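Local coordinates for protein D-mannose isomerase (Marinomonas mediterranea, PDB 5X32) that catalyses the reversible isomerization of D-mannose to D-fructose and, less efficiently, acts on D-lyxose, while leaving D-glucose untouched, at residues S55-L67 with F117-G129. Residues are numbered along the deposited sequence; the frame is centred on the assembly and turned at random.
Sequences STRFIFNFAQAYL and FVILAYSNALQIG. With PO4 (phosphate ion), chain C.
R57 and F117 meet where two nearly parallel helices of the (alpha/alpha)6 barrel, the fold of the N-acylglucosamine 2-epimerase family, lie side by side, their axes 8.5 Å apart at closest approach and inclined at 26°. Their contact illustrates how neighbouring helices of such a barrel can pack closely along their length while presenting an arginine at one end to the probable active site. The R57 chain, extended from CG to NE, carries NE of R57 over one face of the F117 ring, 3.3 Å from CZ of F117, with guanidinium and ring planes 51° apart. NH2 of R57 then makes a weak 3.4 Å hydrogen bond to O4 of a phosphate ion, probably from the crystallisation liquor, which Y113 and H178 also hold. Beside R57 lies H380, by similarity a proton donor/acceptor. The T56 side chain packs on CB of F117.

Farther along the helices, the alanines A121 and A63 let the backbones come together: the CB of A121 lies against T56 and I59, and CB of A63 meets CB of N124 at 3.5 Å. Q64, bent at chi2 (-62°), turns its amide toward N124, and Q64 NE2 donates to N124 OD1 in a bond modelled doubtfully short at this resolution, the two amide planes almost perpendicular. At the far end, CG2 of I128 reaches Y66 and L67, just before G129 closes the helix in a Schellman motif.

Second-shell bonds position these groups. The hydroxyl of T56 bonds back to the preceding turn, at L52 and V53. N124 is steadied from its own helix: N124 ND2 donates to the L120 carbonyl O at 3.0 Å, approaching from above the carbonyl plane.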
ATOM      1  N   SER A  55      -1.646  -7.033 -10.340  1.00 46.51           N
ATOM      2  CA  SER A  55      -2.255  -8.362 -10.330  1.00 45.93           C
ATOM      3  C   SER A  55      -2.647  -8.759  -8.919  1.00 49.61           C
ATOM      4  O   SER A  55      -3.727  -9.306  -8.714  1.00 54.27           O
ATOM      5  CB  SER A  55      -1.316  -9.422 -10.932  1.00 46.23           C
ATOM      6  OG  SER A  55      -1.301  -9.360 -12.349  1.00 46.84           O
ATOM      7  N   THR A  56      -1.790  -8.460  -7.940  1.00 49.35           N
ATOM      8  CA  THR A  56      -2.107  -8.758  -6.551  1.00 47.72           C
ATOM      9  C   THR A  56      -3.062  -7.723  -5.962  1.00 47.59           C
ATOM     10  O   THR A  56      -4.016  -8.066  -5.251  1.00 51.10           O
ATOM     11  CB  THR A  56      -0.816  -8.856  -5.673  1.00 49.33           C
ATOM     12  OG1 THR A  56      -0.081  -7.635  -5.752  1.00 54.85           O
ATOM     13  CG2 THR A  56       0.101  -9.977  -6.139  1.00 52.55           C
ATOM     14  N   ARG A  57      -2.844  -6.455  -6.280  1.00 48.83           N
ATOM     15  CA  ARG A  57      -3.642  -5.423  -5.634  1.00 52.65           C
ATOM     16  C   ARG A  57      -5.098  -5.549  -6.035  1.00 54.66           C
ATOM     17  O   ARG A  57      -5.974  -5.287  -5.208  1.00 53.79           O
ATOM     18  CB  ARG A  57      -3.115  -4.025  -5.960  1.00 47.47           C
ATOM     19  CG  ARG A  57      -1.927  -3.653  -5.111  1.00 52.33           C
ATOM     20  CD  ARG A  57      -1.471  -2.239  -5.378  1.00 51.48           C
ATOM     21  NE  ARG A  57      -0.202  -1.976  -4.718  1.00 55.13           N
ATOM     22  CZ  ARG A  57       0.326  -0.766  -4.585  1.00 58.29           C
ATOM     23  NH1 ARG A  57      -0.333   0.282  -5.052  1.00 62.65           N
ATOM     24  NH2 ARG A  57       1.494  -0.596  -3.971  1.00 55.30           N
ATOM     25  N   PHE A  58      -5.362  -5.986  -7.274  1.00 47.12           N
ATOM     26  CA  PHE A  58      -6.757  -6.163  -7.703  1.00 51.26           C
ATOM     27  C   PHE A  58      -7.408  -7.302  -6.925  1.00 49.56           C
ATOM     28  O   PHE A  58      -8.602  -7.251  -6.594  1.00 48.10           O
ATOM     29  CB  PHE A  58      -6.845  -6.440  -9.206  1.00 47.64           C
ATOM     30  CG  PHE A  58      -6.995  -5.196 -10.040  1.00 46.91           C
ATOM     31  CD1 PHE A  58      -8.098  -4.373  -9.884  1.00 50.20           C
ATOM     32  CD2 PHE A  58      -6.035  -4.844 -10.967  1.00 37.11           C
ATOM     33  CE1 PHE A  58      -8.246  -3.234 -10.640  1.00 47.81           C
ATOM     34  CE2 PHE A  58      -6.185  -3.706 -11.733  1.00 44.91           C
ATOM     35  CZ  PHE A  58      -7.290  -2.900 -11.567  1.00 46.72           C
ATOM     36  N   ILE A  59      -6.595  -8.289  -6.569  1.00 47.23           N
ATOM     37  CA  ILE A  59      -7.071  -9.374  -5.735  1.00 52.47           C
ATOM     38  C   ILE A  59      -7.494  -8.798  -4.405  1.00 57.11           C
ATOM     39  O   ILE A  59      -8.604  -9.077  -3.935  1.00 62.87           O
ATOM     40  CB  ILE A  59      -6.007 -10.460  -5.544  1.00 57.85           C
ATOM     41  CG1 ILE A  59      -5.900 -11.284  -6.837  1.00 56.77           C
ATOM     42  CG2 ILE A  59      -6.367 -11.370  -4.369  1.00 52.04           C
ATOM     43  CD1 ILE A  59      -4.720 -12.204  -6.890  1.00 54.06           C
ATOM     44  N   PHE A  60      -6.650  -7.944  -3.831  1.00 53.06           N
ATOM     45  CA  PHE A  60      -7.045  -7.230  -2.620  1.00 51.87           C
ATOM     46  C   PHE A  60      -8.378  -6.472  -2.794  1.00 52.18           C
ATOM     47  O   PHE A  60      -9.265  -6.562  -1.937  1.00 51.31           O
ATOM     48  CB  PHE A  60      -5.941  -6.248  -2.204  1.00 54.80           C
ATOM     49  CG  PHE A  60      -6.305  -5.406  -1.028  1.00 52.91           C
ATOM     50  CD1 PHE A  60      -6.981  -4.211  -1.194  1.00 48.11           C
ATOM     51  CD2 PHE A  60      -6.008  -5.830   0.254  1.00 57.96           C
ATOM     52  CE1 PHE A  60      -7.331  -3.454  -0.094  1.00 57.87           C
ATOM     53  CE2 PHE A  60      -6.354  -5.072   1.348  1.00 54.08           C
ATOM     54  CZ  PHE A  60      -7.009  -3.886   1.177  1.00 53.39           C
ATOM     55  N   ASN A  61      -8.511  -5.740  -3.902  1.00 45.78           N
ATOM     56  CA  ASN A  61      -9.736  -5.003  -4.191  1.00 49.56           C
ATOM     57  C   ASN A  61     -10.962  -5.874  -4.069  1.00 51.42           C
ATOM     58  O   ASN A  61     -11.833  -5.651  -3.222  1.00 52.63           O
ATOM     59  CB  ASN A  61      -9.730  -4.446  -5.614  1.00 53.83           C
ATOM     60  CG  ASN A  61      -8.909  -3.193  -5.769  1.00 56.51           C
ATOM     61  OD1 ASN A  61      -8.001  -2.906  -4.972  1.00 51.32           O
ATOM     62  ND2 ASN A  61      -9.221  -2.428  -6.823  1.00 52.43           N
ATOM     63  N   PHE A  62     -11.009  -6.905  -4.907  1.00 56.90           N
ATOM     64  CA  PHE A  62     -12.247  -7.665  -5.052  1.00 57.27           C
ATOM     65  C   PHE A  62     -12.505  -8.500  -3.812  1.00 54.61           C
ATOM     66  O   PHE A  62     -13.655  -8.668  -3.404  1.00 56.50           O
ATOM     67  CB  PHE A  62     -12.199  -8.534  -6.303  1.00 50.10           C
ATOM     68  CG  PHE A  62     -12.280  -7.741  -7.572  1.00 50.60           C
ATOM     69  CD1 PHE A  62     -13.436  -7.052  -7.898  1.00 54.98           C
ATOM     70  CD2 PHE A  62     -11.200  -7.675  -8.433  1.00 48.92           C
ATOM     71  CE1 PHE A  62     -13.522  -6.317  -9.063  1.00 55.83           C
ATOM     72  CE2 PHE A  62     -11.268  -6.938  -9.588  1.00 53.27           C
ATOM     73  CZ  PHE A  62     -12.439  -6.261  -9.912  1.00 59.51           C
ATOM     74  N   ALA A  63     -11.439  -8.987  -3.185  1.00 52.00           N
ATOM     75  CA  ALA A  63     -11.610  -9.744  -1.952  1.00 54.48           C
ATOM     76  C   ALA A  63     -12.213  -8.873  -0.854  1.00 58.73           C
ATOM     77  O   ALA A  63     -13.232  -9.229  -0.265  1.00 57.23           O
ATOM     78  CB  ALA A  63     -10.300 -10.335  -1.505  1.00 57.29           C
ATOM     79  N   GLN A  64     -11.594  -7.722  -0.599  1.00 61.84           N
ATOM     80  CA  GLN A  64     -12.089  -6.803   0.426  1.00 60.22           C
ATOM     81  C   GLN A  64     -13.540  -6.366   0.145  1.00 61.60           C
ATOM     82  O   GLN A  64     -14.384  -6.297   1.067  1.00 61.63           O
ATOM     83  CB  GLN A  64     -11.172  -5.589   0.510  1.00 60.33           C
ATOM     84  CG  GLN A  64      -9.814  -5.878   1.127  1.00 59.80           C
ATOM     85  CD  GLN A  64      -9.929  -6.347   2.542  1.00 63.15           C
ATOM     86  OE1 GLN A  64     -10.666  -5.767   3.343  1.00 69.30           O
ATOM     87  NE2 GLN A  64      -9.220  -7.417   2.865  1.00 67.02           N
ATOM     88  N   ALA A  65     -13.842  -6.117  -1.130  1.00 54.28           N
ATOM     89  CA  ALA A  65     -15.198  -5.727  -1.496  1.00 58.36           C
ATOM     90  C   ALA A  65     -16.169  -6.868  -1.209  1.00 59.23           C
ATOM     91  O   ALA A  65     -17.297  -6.650  -0.786  1.00 56.18           O
ATOM     92  CB  ALA A  65     -15.269  -5.326  -2.951  1.00 60.46           C
ATOM     93  N   TYR A  66     -15.725  -8.095  -1.435  1.00 62.66           N
ATOM     94  CA  TYR A  66     -16.595  -9.224  -1.161  1.00 64.88           C
ATOM     95  C   TYR A  66     -16.812  -9.389   0.333  1.00 63.77           C
ATOM     96  O   TYR A  66     -17.912  -9.691   0.782  1.00 67.93           O
ATOM     97  CB  TYR A  66     -16.032 -10.511  -1.755  1.00 67.92           C
ATOM     98  CG  TYR A  66     -16.762 -11.742  -1.272  1.00 72.12           C
ATOM     99  CD1 TYR A  66     -18.025 -12.063  -1.772  1.00 66.96           C
ATOM    100  CD2 TYR A  66     -16.191 -12.581  -0.323  1.00 63.22           C
ATOM    101  CE1 TYR A  66     -18.696 -13.177  -1.330  1.00 68.02           C
ATOM    102  CE2 TYR A  66     -16.851 -13.700   0.121  1.00 67.02           C
ATOM    103  CZ  TYR A  66     -18.103 -13.997  -0.385  1.00 73.01           C
ATOM    104  OH  TYR A  66     -18.763 -15.119   0.064  1.00 73.34           O
ATOM    105  N   LEU A  67     -15.757  -9.183   1.105  1.00 61.49           N
ATOM    106  CA  LEU A  67     -15.856  -9.340   2.544  1.00 61.12           C
ATOM    107  C   LEU A  67     -16.789  -8.299   3.145  1.00 66.17           C
ATOM    108  O   LEU A  67     -17.419  -8.560   4.171  1.00 66.43           O
ATOM    109  CB  LEU A  67     -14.471  -9.256   3.184  1.00 59.11           C
ATOM    110  CG  LEU A  67     -13.666 -10.535   2.955  1.00 64.76           C
ATOM    111  CD1 LEU A  67     -12.244 -10.422   3.463  1.00 57.69           C
ATOM    112  CD2 LEU A  67     -14.387 -11.744   3.566  1.00 61.21           C
ATOM    113  N   PHE A 117       3.347  -8.303  -1.665  1.00 51.12           N
ATOM    114  CA  PHE A 117       1.977  -8.186  -2.155  1.00 50.91           C
ATOM    115  C   PHE A 117       1.383  -9.549  -2.548  1.00 53.86           C
ATOM    116  O   PHE A 117       0.154  -9.738  -2.520  1.00 49.80           O
ATOM    117  CB  PHE A 117       1.900  -7.192  -3.306  1.00 50.51           C
ATOM    118  CG  PHE A 117       1.643  -5.792  -2.846  1.00 45.99           C
ATOM    119  CD1 PHE A 117       0.409  -5.444  -2.337  1.00 44.07           C
ATOM    120  CD2 PHE A 117       2.633  -4.828  -2.918  1.00 50.43           C
ATOM    121  CE1 PHE A 117       0.165  -4.157  -1.889  1.00 48.00           C
ATOM    122  CE2 PHE A 117       2.396  -3.534  -2.470  1.00 54.75           C
ATOM    123  CZ  PHE A 117       1.155  -3.198  -1.965  1.00 51.58           C
ATOM    124  N   VAL A 118       2.250 -10.511  -2.876  1.00 56.57           N
ATOM    125  CA  VAL A 118       1.808 -11.871  -3.147  1.00 50.91           C
ATOM    126  C   VAL A 118       1.220 -12.476  -1.861  1.00 53.59           C
ATOM    127  O   VAL A 118       0.119 -13.057  -1.878  1.00 53.09           O
ATOM    128  CB  VAL A 118       2.960 -12.753  -3.683  1.00 57.66           C
ATOM    129  CG1 VAL A 118       2.569 -14.237  -3.661  1.00 51.77           C
ATOM    130  CG2 VAL A 118       3.303 -12.356  -5.106  1.00 56.72           C
ATOM    131  N   ILE A 119       1.925 -12.292  -0.743  1.00 50.81           N
ATOM    132  CA  ILE A 119       1.420 -12.713   0.564  1.00 51.77           C
ATOM    133  C   ILE A 119       0.110 -12.006   0.928  1.00 54.76           C
ATOM    134  O   ILE A 119      -0.834 -12.642   1.399  1.00 56.29           O
ATOM    135  CB  ILE A 119       2.466 -12.461   1.672  1.00 57.10           C
ATOM    136  CG1 ILE A 119       3.568 -13.515   1.593  1.00 62.03           C
ATOM    137  CG2 ILE A 119       1.830 -12.505   3.057  1.00 59.62           C
ATOM    138  CD1 ILE A 119       4.698 -13.290   2.542  1.00 56.45           C
ATOM    139  N   LEU A 120       0.037 -10.704   0.669  1.00 51.71           N
ATOM    140  CA  LEU A 120      -1.187  -9.951   0.937  1.00 55.23           C
ATOM    141  C   LEU A 120      -2.374 -10.536   0.177  1.00 53.55           C
ATOM    142  O   LEU A 120      -3.456 -10.789   0.754  1.00 57.07           O
ATOM    143  CB  LEU A 120      -0.997  -8.480   0.562  1.00 51.64           C
ATOM    144  CG  LEU A 120      -2.196  -7.590   0.879  1.00 53.81           C
ATOM    145  CD1 LEU A 120      -2.338  -7.369   2.378  1.00 53.80           C
ATOM    146  CD2 LEU A 120      -2.130  -6.277   0.104  1.00 58.78           C
ATOM    147  N   ALA A 121      -2.154 -10.778  -1.115  1.00 50.60           N
ATOM    148  CA  ALA A 121      -3.185 -11.365  -1.966  1.00 56.61           C
ATOM    149  C   ALA A 121      -3.594 -12.755  -1.459  1.00 59.41           C
ATOM    150  O   ALA A 121      -4.787 -13.060  -1.398  1.00 65.10           O
ATOM    151  CB  ALA A 121      -2.713 -11.447  -3.415  1.00 53.38           C
ATOM    152  N   TYR A 122      -2.629 -13.587  -1.064  1.00 54.86           N
ATOM    153  CA  TYR A 122      -2.993 -14.915  -0.543  1.00 64.65           C
ATOM    154  C   TYR A 122      -3.785 -14.817   0.756  1.00 68.05           C
ATOM    155  O   TYR A 122      -4.733 -15.589   0.928  1.00 63.30           O
ATOM    156  CB  TYR A 122      -1.755 -15.816  -0.345  1.00 61.47           C
ATOM    157  CG  TYR A 122      -1.178 -16.296  -1.663  1.00 58.15           C
ATOM    158  CD1 TYR A 122      -1.972 -16.339  -2.797  1.00 51.45           C
ATOM    159  CD2 TYR A 122       0.162 -16.649  -1.784  1.00 54.77           C
ATOM    160  CE1 TYR A 122      -1.465 -16.750  -4.007  1.00 58.86           C
ATOM    161  CE2 TYR A 122       0.681 -17.065  -2.996  1.00 52.72           C
ATOM    162  CZ  TYR A 122      -0.141 -17.115  -4.108  1.00 55.60           C
ATOM    163  OH  TYR A 122       0.342 -17.514  -5.334  1.00 55.30           O
ATOM    164  N   SER A 123      -3.435 -13.868   1.640  1.00 60.30           N
ATOM    165  CA  SER A 123      -4.234 -13.644   2.846  1.00 58.91           C
ATOM    166  C   SER A 123      -5.674 -13.416   2.442  1.00 63.38           C
ATOM    167  O   SER A 123      -6.580 -14.104   2.908  1.00 65.56           O
ATOM    168  CB  SER A 123      -3.753 -12.433   3.650  1.00 63.85           C
ATOM    169  OG  SER A 123      -2.422 -12.582   4.093  1.00 74.13           O
ATOM    170  N   ASN A 124      -5.882 -12.500   1.506  1.00 58.09           N
ATOM    171  CA  ASN A 124      -7.251 -12.192   1.127  1.00 65.88           C
ATOM    172  C   ASN A 124      -7.979 -13.398   0.512  1.00 67.92           C
ATOM    173  O   ASN A 124      -9.180 -13.636   0.784  1.00 67.48           O
ATOM    174  CB  ASN A 124      -7.260 -10.990   0.192  1.00 59.95           C
ATOM    175  CG  ASN A 124      -7.171  -9.689   0.960  1.00 65.36           C
ATOM    176  OD1 ASN A 124      -8.191  -9.131   1.364  1.00 66.21           O
ATOM    177  ND2 ASN A 124      -5.942  -9.226   1.219  1.00 62.58           N
ATOM    178  N   ALA A 125      -7.245 -14.170  -0.290  1.00 65.88           N
ATOM    179  CA  ALA A 125      -7.776 -15.421  -0.825  1.00 69.51           C
ATOM    180  C   ALA A 125      -8.277 -16.297   0.317  1.00 67.32           C
ATOM    181  O   ALA A 125      -9.399 -16.799   0.284  1.00 68.48           O
ATOM    182  CB  ALA A 125      -6.724 -16.159  -1.640  1.00 68.55           C
ATOM    183  N   LEU A 126      -7.429 -16.483   1.320  1.00 62.85           N
ATOM    184  CA  LEU A 126      -7.792 -17.288   2.471  1.00 66.81           C
ATOM    185  C   LEU A 126      -9.058 -16.784   3.146  1.00 68.23           C
ATOM    186  O   LEU A 126      -9.969 -17.578   3.397  1.00 73.92           O
ATOM    187  CB  LEU A 126      -6.656 -17.329   3.491  1.00 63.88           C
ATOM    188  CG  LEU A 126      -6.958 -18.207   4.704  1.00 67.21           C
ATOM    189  CD1 LEU A 126      -7.022 -19.636   4.276  1.00 69.01           C
ATOM    190  CD2 LEU A 126      -5.938 -18.023   5.803  1.00 67.63           C
ATOM    191  N   GLN A 127      -9.131 -15.477   3.413  1.00 63.15           N
ATOM    192  CA  GLN A 127     -10.258 -14.972   4.184  1.00 68.35           C
ATOM    193  C   GLN A 127     -11.533 -15.086   3.382  1.00 65.99           C
ATOM    194  O   GLN A 127     -12.597 -15.043   3.980  1.00 65.56           O
ATOM    195  CB  GLN A 127     -10.118 -13.513   4.610  1.00 70.07           C
ATOM    196  CG  GLN A 127      -8.730 -12.979   4.594  1.00 72.03           C
ATOM    197  CD  GLN A 127      -8.556 -11.771   5.504  1.00 77.26           C
ATOM    198  OE1 GLN A 127      -8.549 -11.875   6.741  1.00 84.05           O
ATOM    199  NE2 GLN A 127      -8.654 -10.597   4.897  1.00 79.76           N
ATOM    200  N   ILE A 128     -11.460 -15.143   2.046  1.00 62.93           N
ATOM    201  CA  ILE A 128     -12.700 -15.402   1.288  1.00 61.56           C
ATOM    202  C   ILE A 128     -12.952 -16.918   1.030  1.00 72.41           C
ATOM    203  O   ILE A 128     -13.858 -17.307   0.274  1.00 68.76           O
ATOM    204  CB  ILE A 128     -12.752 -14.657  -0.083  1.00 60.11           C
ATOM    205  CG1 ILE A 128     -11.577 -15.009  -1.000  1.00 61.72           C
ATOM    206  CG2 ILE A 128     -12.802 -13.165   0.114  1.00 67.23           C
ATOM    207  CD1 ILE A 128     -11.716 -14.428  -2.419  1.00 55.85           C
ATOM    208  N   GLY A 129     -12.151 -17.762   1.672  1.00 69.53           N
ATOM    209  CA  GLY A 129     -12.439 -19.179   1.770  1.00 69.36           C
ATOM    210  C   GLY A 129     -11.619 -20.146   0.933  1.00 78.81           C
ATOM    211  O   GLY A 129     -11.904 -21.348   0.909  1.00 79.29           O
TER
HETATM  212  P   PO4 C 401       4.412   2.535  -1.792  1.00 84.04           P
HETATM  213  O1  PO4 C 401       5.815   2.095  -1.432  1.00 72.41           O
HETATM  214  O2  PO4 C 401       4.480   3.867  -2.521  1.00 73.69           O
HETATM  215  O3  PO4 C 401       3.516   2.709  -0.576  1.00 69.96           O
HETATM  216  O4  PO4 C 401       3.837   1.443  -2.659  1.00 72.61           O